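Local coordinates for HD-GYP domain-containing protein (Bdellovibrio bacteriovorus, PDB 3TM8) that belongs to the HD-GYP class of cyclic-di-GMP phosphodiesterases, carries two iron ions, and is probably a signalling protein whose own activity is unsettled, at residues Lys36-Ala41 with Glu82-Thr87; Asp47-Tyr52 with Lys74-Thr79; Leu214-Asp219 with Pro223-Leu228. All blocks are in the same frame, centred on the assembly; numbering follows the deposited sequence. Where two conformers were deposited one is given.

Interaction 1: Lys36-Ala41 with Glu82-Thr87; sequences KIDFNA and ENSYRT
The loop 36-41 runs past the first turn of helix 82-97, and the backbones come nearest at Asp38 and Ser84, whose CA atoms are 6.0 Å apart. Ser84 OG donates a hydrogen bond to the backbone oxygen Asp38 O at 2.8 Å. The hydroxyl does not lie on a lone pair: it stands above the carbonyl plane, with a C=O...donor angle of 102°. A chi1 of 176° turns Ser84 OG away from its own backbone N and out to the loop. Ser84 has two conformers; in the one considered, the hydroxyl also accepts from water 1, which in turn accepts from Asp38 N at 2.8 Å. One serine thus serves both polar atoms of the Asp38 backbone, one directly and one through water.

Next to this polar patch sits the buried ring of Phe39. It packs the loop between strands 23-27 and 41-45 against the first turns of helix 82-97, away from the iron sites. Ser84 OG lies at the ring edge, near its plane, 3.6 Å from Phe39 CD2. Tyr85 CB stands over one face, toward the rim, as a CH-pi contact, 4.3 Å from the ring centroid. Ile37 CB lies over the opposite face. The Tyr85 ring turns its edge to the face of the Phe39 ring in an offset edge-to-face pair, with centroids 5.6 Å apart and planes at 80°. Its closest touch is Tyr85 CD1 on Phe39 CZ, at 3.7 Å. Tyr88 meets the Phe39 ring as a second edge-to-face partner, and Tyr85 OH is hydrogen-bonded to Thr30 OG1.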
loop_
_atom_site.group_PDB
_atom_site.type_symbol
_atom_site.label_atom_id
_atom_site.label_comp_id
_atom_site.label_asym_id
_atom_site.label_seq_id
_atom_site.Cartn_x
_atom_site.Cartn_y
_atom_site.Cartn_z
ATOM N N LYS A 36 -21.118 10.065 -7.722
ATOM C CA LYS A 36 -20.866 11.357 -8.355
ATOM C C LYS A 36 -20.385 12.356 -7.314
ATOM O O LYS A 36 -20.984 12.482 -6.243
ATOM C CB LYS A 36 -22.128 11.889 -9.043
ATOM C CG LYS A 36 -22.634 11.016 -10.177
ATOM C CD LYS A 36 -23.765 11.708 -10.917
ATOM C CE LYS A 36 -24.366 10.813 -11.988
ATOM N NZ LYS A 36 -25.468 11.502 -12.718
ATOM N N ILE A 37 -19.311 13.077 -7.617
ATOM C CA ILE A 37 -18.797 14.049 -6.666
ATOM C C ILE A 37 -19.677 15.294 -6.671
ATOM O O ILE A 37 -20.136 15.719 -7.722
ATOM C CB ILE A 37 -17.312 14.413 -6.941
ATOM C CG1 ILE A 37 -17.140 15.111 -8.290
ATOM C CG2 ILE A 37 -16.431 13.161 -6.862
ATOM C CD1 ILE A 37 -15.680 15.518 -8.578
ATOM N N ASP A 38 -19.927 15.863 -5.496
ATOM C CA ASP A 38 -20.698 17.103 -5.379
ATOM C C ASP A 38 -19.758 18.226 -4.950
ATOM O O ASP A 38 -20.091 19.038 -4.082
ATOM C CB ASP A 38 -21.840 16.936 -4.368
ATOM C CG ASP A 38 -22.699 18.190 -4.222
ATOM O OD1 ASP A 38 -22.920 18.885 -5.231
ATOM O OD2 ASP A 38 -23.152 18.481 -3.090
ATOM N N PHE A 39 -18.574 18.243 -5.555
ATOM C CA PHE A 39 -17.566 19.277 -5.334
ATOM C C PHE A 39 -16.645 19.326 -6.553
ATOM O O PHE A 39 -16.499 18.330 -7.261
ATOM C CB PHE A 39 -16.732 18.973 -4.084
ATOM C CG PHE A 39 -16.202 17.561 -4.037
ATOM C CD1 PHE A 39 -14.969 17.236 -4.586
ATOM C CD2 PHE A 39 -16.947 16.559 -3.443
ATOM C CE1 PHE A 39 -14.494 15.924 -4.543
ATOM C CE2 PHE A 39 -16.485 15.251 -3.404
ATOM C CZ PHE A 39 -15.258 14.930 -3.948
ATOM N N ASN A 40 -16.050 20.486 -6.825
ATOM C CA ASN A 40 -14.949 20.558 -7.786
ATOM C C ASN A 40 -13.660 20.034 -7.166
ATOM O O ASN A 40 -13.494 20.071 -5.954
ATOM C CB ASN A 40 -14.665 22.011 -8.173
ATOM C CG ASN A 40 -15.698 22.607 -9.106
ATOM O OD1 ASN A 40 -16.521 21.905 -9.713
ATOM N ND2 ASN A 40 -15.636 23.931 -9.246
ATOM N N ALA A 41 -12.715 19.613 -8.007
ATOM C CA ALA A 41 -11.362 19.311 -7.535
ATOM C C ALA A 41 -10.339 19.925 -8.479
ATOM O O ALA A 41 -10.528 19.945 -9.701
ATOM C CB ALA A 41 -11.138 17.809 -7.369
ATOM N N GLU A 82 -15.941 21.320 1.664
ATOM C CA GLU A 82 -15.307 20.235 2.401
ATOM C C GLU A 82 -16.327 19.247 2.976
ATOM O O GLU A 82 -16.084 18.037 3.009
ATOM C CB GLU A 82 -14.402 20.785 3.502
ATOM C CG GLU A 82 -13.549 19.711 4.168
ATOM C CD GLU A 82 -12.478 20.286 5.075
ATOM O OE1 GLU A 82 -12.504 21.510 5.329
ATOM O OE2 GLU A 82 -11.609 19.512 5.526
ATOM N N ASN A 83 -17.473 19.751 3.417
ATOM C CA ASN A 83 -18.498 18.858 3.944
ATOM C C ASN A 83 -18.991 17.879 2.878
ATOM O O ASN A 83 -19.209 16.701 3.162
ATOM C CB ASN A 83 -19.667 19.639 4.562
ATOM C CG ASN A 83 -20.747 18.729 5.102
ATOM O OD1 ASN A 83 -20.526 17.987 6.061
ATOM N ND2 ASN A 83 -21.922 18.780 4.491
ATOM N N SER A 84 -19.173 18.366 1.653
ATOM C CA SER A 84 -19.573 17.498 0.551
ATOM C C SER A 84 -18.542 16.395 0.313
ATOM O O SER A 84 -18.899 15.235 0.067
ATOM C CB SER A 84 -19.776 18.313 -0.727
ATOM O OG SER A 84 -20.079 17.466 -1.820
ATOM N N TYR A 85 -17.261 16.752 0.392
ATOM C CA TYR A 85 -16.184 15.778 0.249
ATOM C C TYR A 85 -16.200 14.748 1.385
ATOM O O TYR A 85 -16.089 13.542 1.151
ATOM C CB TYR A 85 -14.821 16.472 0.192
ATOM C CG TYR A 85 -13.690 15.483 0.282
ATOM C CD1 TYR A 85 -13.338 14.695 -0.808
ATOM C CD2 TYR A 85 -13.014 15.291 1.477
ATOM C CE1 TYR A 85 -12.309 13.766 -0.722
ATOM C CE2 TYR A 85 -11.989 14.364 1.575
ATOM C CZ TYR A 85 -11.651 13.603 0.480
ATOM O OH TYR A 85 -10.630 12.689 0.600
ATOM N N ARG A 86 -16.339 15.221 2.616
ATOM C CA ARG A 86 -16.333 14.302 3.747
ATOM C C ARG A 86 -17.471 13.292 3.651
ATOM O O ARG A 86 -17.295 12.105 3.957
ATOM C CB ARG A 86 -16.402 15.061 5.078
ATOM C CG ARG A 86 -15.125 15.826 5.441
ATOM C CD ARG A 86 -15.161 16.305 6.892
ATOM N NE ARG A 86 -16.323 17.148 7.158
ATOM C CZ ARG A 86 -16.284 18.471 7.285
ATOM N NH1 ARG A 86 -15.130 19.118 7.189
ATOM N NH2 ARG A 86 -17.402 19.147 7.520
ATOM N N THR A 87 -18.648 13.755 3.240
ATOM C CA THR A 87 -19.793 12.856 3.119
ATOM C C THR A 87 -19.611 11.903 1.943
ATOM O O THR A 87 -19.984 10.738 2.026
ATOM C CB THR A 87 -21.141 13.609 3.017
ATOM O OG1 THR A 87 -21.133 14.482 1.881
ATOM C CG2 THR A 87 -21.393 14.409 4.284
HETATM O O HOH W 1 -19.896 14.895 -2.891
#

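Interaction 2: Asp47-Tyr52 with Lys74-Thr79; sequences DKMILY and KMYILT
Met49 lays its thioether end over one face of the Tyr76 ring, a Met-aromatic contact between strands 48-53 and 74-78. The methyl does most of the touching. Met49 CE is 3.6 Å from the ring centroid, only 17° off the normal, and its nearest ring atom is Tyr76 CG at 3.5 Å. The sulfur approaches more obliquely, with Met49 SD 4.0 Å from the same centroid. The bend at chi2 (-62°) folds the Met49 chain so that sulfur and methyl both reach the face.

A second pair lies further along. Here Met75 CE meets the edge of the Tyr52 ring, 3.9 Å from Tyr52 CD2. The two contacts use their methyl groups differently, one over a face and one at an edge. No hydrogen bond joins the two segments.

The strands belong to different pairings. Strand 48-53 forms an antiparallel hairpin with strand 41-45, while strand 74-78 is antiparallel to strand 23-27. Strand 41-45 lies beside both pairs: Met75 touches Ala41 and Val43, and Tyr76 shares a backbone hydrogen bond with Tyr42. Tyr23 adds packing against Met49. Arg66 meets Tyr52 twice: its side chain makes a cation-pi contact with the ring, and its backbone oxygen Arg66 O is hydrogen-bonded to Tyr52 OH.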
loop_
_atom_site.group_PDB
_atom_site.type_symbol
_atom_site.label_atom_id
_atom_site.label_comp_id
_atom_site.label_asym_id
_atom_site.label_seq_id
_atom_site.Cartn_x
_atom_site.Cartn_y
_atom_site.Cartn_z
ATOM N N ASP A 47 1.827 26.509 -8.874
ATOM C CA ASP A 47 1.243 27.049 -7.642
ATOM C C ASP A 47 -0.114 27.754 -7.786
ATOM O O ASP A 47 -0.493 28.549 -6.927
ATOM C CB ASP A 47 2.248 27.931 -6.890
ATOM C CG ASP A 47 3.337 27.117 -6.201
ATOM O OD1 ASP A 47 3.116 25.918 -5.918
ATOM O OD2 ASP A 47 4.417 27.677 -5.934
ATOM N N LYS A 48 -0.844 27.445 -8.854
ATOM C CA LYS A 48 -2.216 27.913 -9.017
ATOM C C LYS A 48 -3.145 26.715 -9.009
ATOM O O LYS A 48 -2.765 25.642 -9.480
ATOM C CB LYS A 48 -2.365 28.659 -10.346
ATOM C CG LYS A 48 -1.434 29.854 -10.506
ATOM C CD LYS A 48 -1.702 30.592 -11.805
ATOM C CE LYS A 48 -0.859 31.854 -11.887
ATOM N NZ LYS A 48 -1.064 32.578 -13.164
ATOM N N MET A 49 -4.364 26.913 -8.511
ATOM C CA MET A 49 -5.344 25.833 -8.428
ATOM C C MET A 49 -6.153 25.779 -9.709
ATOM O O MET A 49 -6.962 26.663 -9.983
ATOM C CB MET A 49 -6.269 26.036 -7.227
ATOM C CG MET A 49 -5.528 26.064 -5.917
ATOM S SD MET A 49 -4.680 24.498 -5.618
ATOM C CE MET A 49 -3.987 24.783 -3.990
ATOM N N ILE A 50 -5.928 24.743 -10.501
ATOM C CA ILE A 50 -6.543 24.634 -11.811
ATOM C C ILE A 50 -7.668 23.606 -11.791
ATOM O O ILE A 50 -7.454 22.438 -11.458
ATOM C CB ILE A 50 -5.506 24.211 -12.866
ATOM C CG1 ILE A 50 -4.230 25.056 -12.750
ATOM C CG2 ILE A 50 -6.114 24.298 -14.246
ATOM C CD1 ILE A 50 -4.442 26.547 -12.847
ATOM N N LEU A 51 -8.872 24.037 -12.140
ATOM C CA LEU A 51 -10.024 23.141 -12.132
ATOM C C LEU A 51 -9.778 21.934 -13.034
ATOM O O LEU A 51 -9.403 22.092 -14.197
ATOM C CB LEU A 51 -11.267 23.895 -12.600
ATOM C CG LEU A 51 -12.580 23.124 -12.677
ATOM C CD1 LEU A 51 -12.975 22.625 -11.306
ATOM C CD2 LEU A 51 -13.668 24.034 -13.255
ATOM N N TYR A 52 -9.991 20.734 -12.495
ATOM C CA TYR A 52 -9.744 19.505 -13.236
ATOM C C TYR A 52 -10.943 18.547 -13.172
ATOM O O TYR A 52 -11.333 17.973 -14.188
ATOM C CB TYR A 52 -8.466 18.822 -12.731
ATOM C CG TYR A 52 -8.090 17.585 -13.512
ATOM C CD1 TYR A 52 -7.887 17.642 -14.885
ATOM C CD2 TYR A 52 -7.917 16.363 -12.878
ATOM C CE1 TYR A 52 -7.541 16.508 -15.603
ATOM C CE2 TYR A 52 -7.574 15.235 -13.584
ATOM C CZ TYR A 52 -7.381 15.306 -14.945
ATOM O OH TYR A 52 -7.034 14.188 -15.670
ATOM N N LYS A 74 -1.805 14.781 -4.165
ATOM C CA LYS A 74 -2.799 15.653 -3.553
ATOM C C LYS A 74 -3.490 16.470 -4.623
ATOM O O LYS A 74 -2.861 16.938 -5.582
ATOM C CB LYS A 74 -2.159 16.628 -2.557
ATOM C CG LYS A 74 -1.434 15.999 -1.384
ATOM C CD LYS A 74 -2.388 15.536 -0.311
ATOM C CE LYS A 74 -1.614 15.105 0.925
ATOM N NZ LYS A 74 -0.511 14.175 0.553
ATOM N N MET A 75 -4.793 16.649 -4.442
ATOM C CA MET A 75 -5.552 17.629 -5.191
ATOM C C MET A 75 -6.212 18.526 -4.165
ATOM O O MET A 75 -6.001 18.353 -2.962
ATOM C CB MET A 75 -6.573 16.962 -6.107
ATOM C CG MET A 75 -5.941 16.376 -7.367
ATOM S SD MET A 75 -7.121 15.550 -8.446
ATOM C CE MET A 75 -8.073 16.949 -9.028
ATOM N N TYR A 76 -6.993 19.493 -4.635
ATOM C CA TYR A 76 -7.505 20.533 -3.764
ATOM C C TYR A 76 -8.983 20.737 -4.021
ATOM O O TYR A 76 -9.459 20.581 -5.152
ATOM C CB TYR A 76 -6.702 21.834 -3.977
ATOM C CG TYR A 76 -5.254 21.557 -3.679
ATOM C CD1 TYR A 76 -4.766 21.661 -2.384
ATOM C CD2 TYR A 76 -4.402 21.080 -4.665
ATOM C CE1 TYR A 76 -3.448 21.350 -2.089
ATOM C CE2 TYR A 76 -3.076 20.760 -4.377
ATOM C CZ TYR A 76 -2.609 20.893 -3.086
ATOM O OH TYR A 76 -1.300 20.567 -2.785
ATOM N N ILE A 77 -9.714 21.067 -2.963
ATOM C CA ILE A 77 -11.129 21.388 -3.085
ATOM C C ILE A 77 -11.360 22.718 -2.392
ATOM O O ILE A 77 -10.567 23.136 -1.544
ATOM C CB ILE A 77 -12.030 20.293 -2.455
ATOM C CG1 ILE A 77 -11.795 20.196 -0.944
ATOM C CG2 ILE A 77 -11.814 18.962 -3.164
ATOM C CD1 ILE A 77 -12.714 19.204 -0.196
ATOM N N LEU A 78 -12.441 23.395 -2.754
ATOM C CA LEU A 78 -12.820 24.602 -2.039
ATOM C C LEU A 78 -13.168 24.237 -0.607
ATOM O O LEU A 78 -13.898 23.279 -0.360
ATOM C CB LEU A 78 -14.024 25.261 -2.708
ATOM C CG LEU A 78 -13.729 25.827 -4.097
ATOM C CD1 LEU A 78 -15.038 26.107 -4.823
ATOM C CD2 LEU A 78 -12.874 27.085 -3.999
ATOM N N THR A 79 -12.662 25.012 0.338
ATOM C CA THR A 79 -12.938 24.749 1.739
ATOM C C THR A 79 -14.442 24.757 1.993
ATOM O O THR A 79 -14.950 24.012 2.829
ATOM C CB THR A 79 -12.205 25.770 2.611
ATOM O OG1 THR A 79 -10.812 25.738 2.264
ATOM C CG2 THR A 79 -12.373 25.452 4.088
#

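Interaction 3: Leu214-Asp219 with Pro223-Leu228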
loop_
_atom_site.group_PDB
_atom_site.type_symbol
_atom_site.label_atom_id
_atom_site.label_comp_id
_atom_site.label_asym_id
_atom_site.label_seq_id
_atom_site.Cartn_x
_atom_site.Cartn_y
_atom_site.Cartn_z
ATOM N N LEU A 214 12.543 4.809 -6.837
ATOM C CA LEU A 214 12.378 3.394 -6.514
ATOM C C LEU A 214 12.147 2.542 -7.746
ATOM O O LEU A 214 12.337 1.331 -7.720
ATOM C CB LEU A 214 11.206 3.189 -5.557
ATOM C CG LEU A 214 11.396 3.774 -4.164
ATOM C CD1 LEU A 214 10.149 3.541 -3.341
ATOM C CD2 LEU A 214 12.616 3.166 -3.489
ATOM N N ASN A 215 11.719 3.186 -8.821
ATOM C CA ASN A 215 11.341 2.493 -10.041
ATOM C C ASN A 215 12.562 2.166 -10.898
ATOM O O ASN A 215 12.670 2.592 -12.051
ATOM C CB ASN A 215 10.325 3.344 -10.808
ATOM C CG ASN A 215 9.685 2.604 -11.966
ATOM O OD1 ASN A 215 9.459 3.182 -13.034
ATOM N ND2 ASN A 215 9.387 1.329 -11.765
ATOM N N GLN A 216 13.491 1.417 -10.311
ATOM C CA GLN A 216 14.669 0.930 -11.017
ATOM C C GLN A 216 15.142 -0.341 -10.309
ATOM O O GLN A 216 14.867 -0.525 -9.122
ATOM C CB GLN A 216 15.768 1.990 -11.029
ATOM C CG GLN A 216 16.283 2.361 -9.654
ATOM C CD GLN A 216 17.340 3.455 -9.696
ATOM O OE1 GLN A 216 18.295 3.385 -10.471
ATOM N NE2 GLN A 216 17.182 4.463 -8.850
ATOM N N PRO A 217 15.835 -1.231 -11.033
ATOM C CA PRO A 217 16.320 -2.454 -10.383
ATOM C C PRO A 217 17.415 -2.167 -9.358
ATOM O O PRO A 217 18.318 -1.374 -9.641
ATOM C CB PRO A 217 16.878 -3.281 -11.551
ATOM C CG PRO A 217 16.210 -2.714 -12.775
ATOM C CD PRO A 217 16.064 -1.246 -12.488
ATOM N N LEU A 218 17.333 -2.797 -8.184
ATOM C CA LEU A 218 18.348 -2.609 -7.144
ATOM C C LEU A 218 19.753 -2.904 -7.656
ATOM O O LEU A 218 20.701 -2.195 -7.327
ATOM C CB LEU A 218 18.069 -3.483 -5.917
ATOM C CG LEU A 218 16.782 -3.175 -5.155
ATOM C CD1 LEU A 218 16.662 -4.076 -3.934
ATOM C CD2 LEU A 218 16.713 -1.708 -4.751
ATOM N N ASP A 219 19.886 -3.949 -8.466
ATOM C CA ASP A 219 21.207 -4.396 -8.893
ATOM C C ASP A 219 21.833 -3.563 -10.009
ATOM O O ASP A 219 22.965 -3.817 -10.416
ATOM C CB ASP A 219 21.189 -5.886 -9.250
ATOM C CG ASP A 219 21.037 -6.767 -8.023
ATOM O OD1 ASP A 219 21.514 -6.355 -6.943
ATOM O OD2 ASP A 219 20.442 -7.859 -8.131
ATOM N N PRO A 223 25.967 3.207 -7.045
ATOM C CA PRO A 223 26.383 2.924 -5.668
ATOM C C PRO A 223 25.728 3.883 -4.673
ATOM O O PRO A 223 25.330 3.468 -3.587
ATOM C CB PRO A 223 27.904 3.132 -5.707
ATOM C CG PRO A 223 28.184 3.835 -7.007
ATOM C CD PRO A 223 27.118 3.388 -7.945
ATOM N N GLU A 224 25.611 5.151 -5.052
ATOM C CA GLU A 224 24.985 6.148 -4.194
ATOM C C GLU A 224 23.510 5.838 -3.929
ATOM O O GLU A 224 23.028 5.958 -2.796
ATOM C CB GLU A 224 25.121 7.542 -4.810
ATOM C CG GLU A 224 26.548 8.071 -4.859
ATOM C CD GLU A 224 27.313 7.642 -6.107
ATOM O OE1 GLU A 224 26.764 6.879 -6.928
ATOM O OE2 GLU A 224 28.471 8.078 -6.266
ATOM N N ASP A 225 22.791 5.450 -4.976
ATOM C CA ASP A 225 21.374 5.134 -4.832
ATOM C C ASP A 225 21.181 3.889 -3.973
ATOM O O ASP A 225 20.286 3.837 -3.128
ATOM C CB ASP A 225 20.720 4.945 -6.202
ATOM C CG ASP A 225 20.237 6.252 -6.805
ATOM O OD1 ASP A 225 20.515 7.320 -6.221
ATOM O OD2 ASP A 225 19.578 6.206 -7.864
ATOM N N LEU A 226 22.017 2.882 -4.189
ATOM C CA LEU A 226 21.902 1.651 -3.417
ATOM C C LEU A 226 22.181 1.901 -1.944
ATOM O O LEU A 226 21.508 1.355 -1.067
ATOM C CB LEU A 226 22.852 0.583 -3.947
ATOM C CG LEU A 226 22.762 -0.772 -3.243
ATOM C CD1 LEU A 226 21.376 -1.379 -3.411
ATOM C CD2 LEU A 226 23.840 -1.708 -3.775
ATOM N N ALA A 227 23.183 2.728 -1.670
ATOM C CA ALA A 227 23.534 3.052 -0.297
ATOM C C ALA A 227 22.361 3.744 0.386
ATOM O O ALA A 227 22.042 3.459 1.542
ATOM C CB ALA A 227 24.778 3.931 -0.260
ATOM N N LEU A 228 21.719 4.660 -0.328
ATOM C CA LEU A 228 20.558 5.355 0.213
ATOM C C LEU A 228 19.434 4.350 0.471
ATOM O O LEU A 228 18.838 4.332 1.540
ATOM C CB LEU A 228 20.096 6.452 -0.748
ATOM C CG LEU A 228 18.914 7.318 -0.311
ATOM C CD1 LEU A 228 19.166 7.955 1.050
ATOM C CD2 LEU A 228 18.638 8.377 -1.368
HETATM O O HOH W 2 20.698 4.684 -9.846
#
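Gln216 reaches Asp225 because its CG sits between the backbone N and the carbonyl carbon (chi1 63°) and the chain is extended beyond it. Asp225 answers with CG anti to its carbonyl carbon, beside the backbone N. The two side chains meet at about a right angle, and the amide and carboxylate planes are 87° apart. Gln216 NE2 donates to Asp225 OD2 at 3.1 Å, with an N-H...O angle of 150°. The bond uses the anti side of OD2 and is tilted from both planes. Water 2 bridges the same two groups. It donates to Gln216 OE1 at 2.8 Å and to Asp225 OD2 at 2.7 Å.

The backbones are closest at Leu218 and Leu226, with CA atoms 6.7 Å apart. Contact here is looser: Leu226 CD1 rests 4.1 Å from the backbone oxygen Leu218 O. The whole contact ties the loop after helix 190-202 to the first turns of helix 223-240, within the HD domain. It is a surface contact, but the iron site is near. The side chain of Leu218 lies about 6 Å from that of Glu258 and about 8 Å from an iron ion, and helix 223-240 carries the iron ligand His232. Arg289 grips the loop on the side of helix 276-293, donating to Leu214 O and Gln216 O.

Gln216 NE2 is also hydrogen-bonded to Asn213 O, so the nitrogen has two acceptors, while OE1 accepts from water 2. This pattern is consistent with the nitrogen and oxygen as placed. Asp225 OD2 receives two donors, a neutral amide and a water, and these would probably favour a negatively charged carboxylate.

Interactions 1 and 2 belong to the same N-terminal part of the fold, with centres 13 Å apart, and they touch. Ala41 O and Tyr52 N make a probable hydrogen bond at 3.0 Å, and Ile77 packs on Tyr85. Strand 74-78 is followed in the chain by helix 82-97, so the two contacts share neighbouring elements. Both are partly buried and rest on aromatic rings. Interaction 1 adds a serine hydroxyl and a water, whereas interaction 2 is apolar across its segments. Interaction 3 stands apart, in the HD domain and 40 Å from interaction 1 between centres. It is a surface contact, largely polar, and the nearest of the three to the irons.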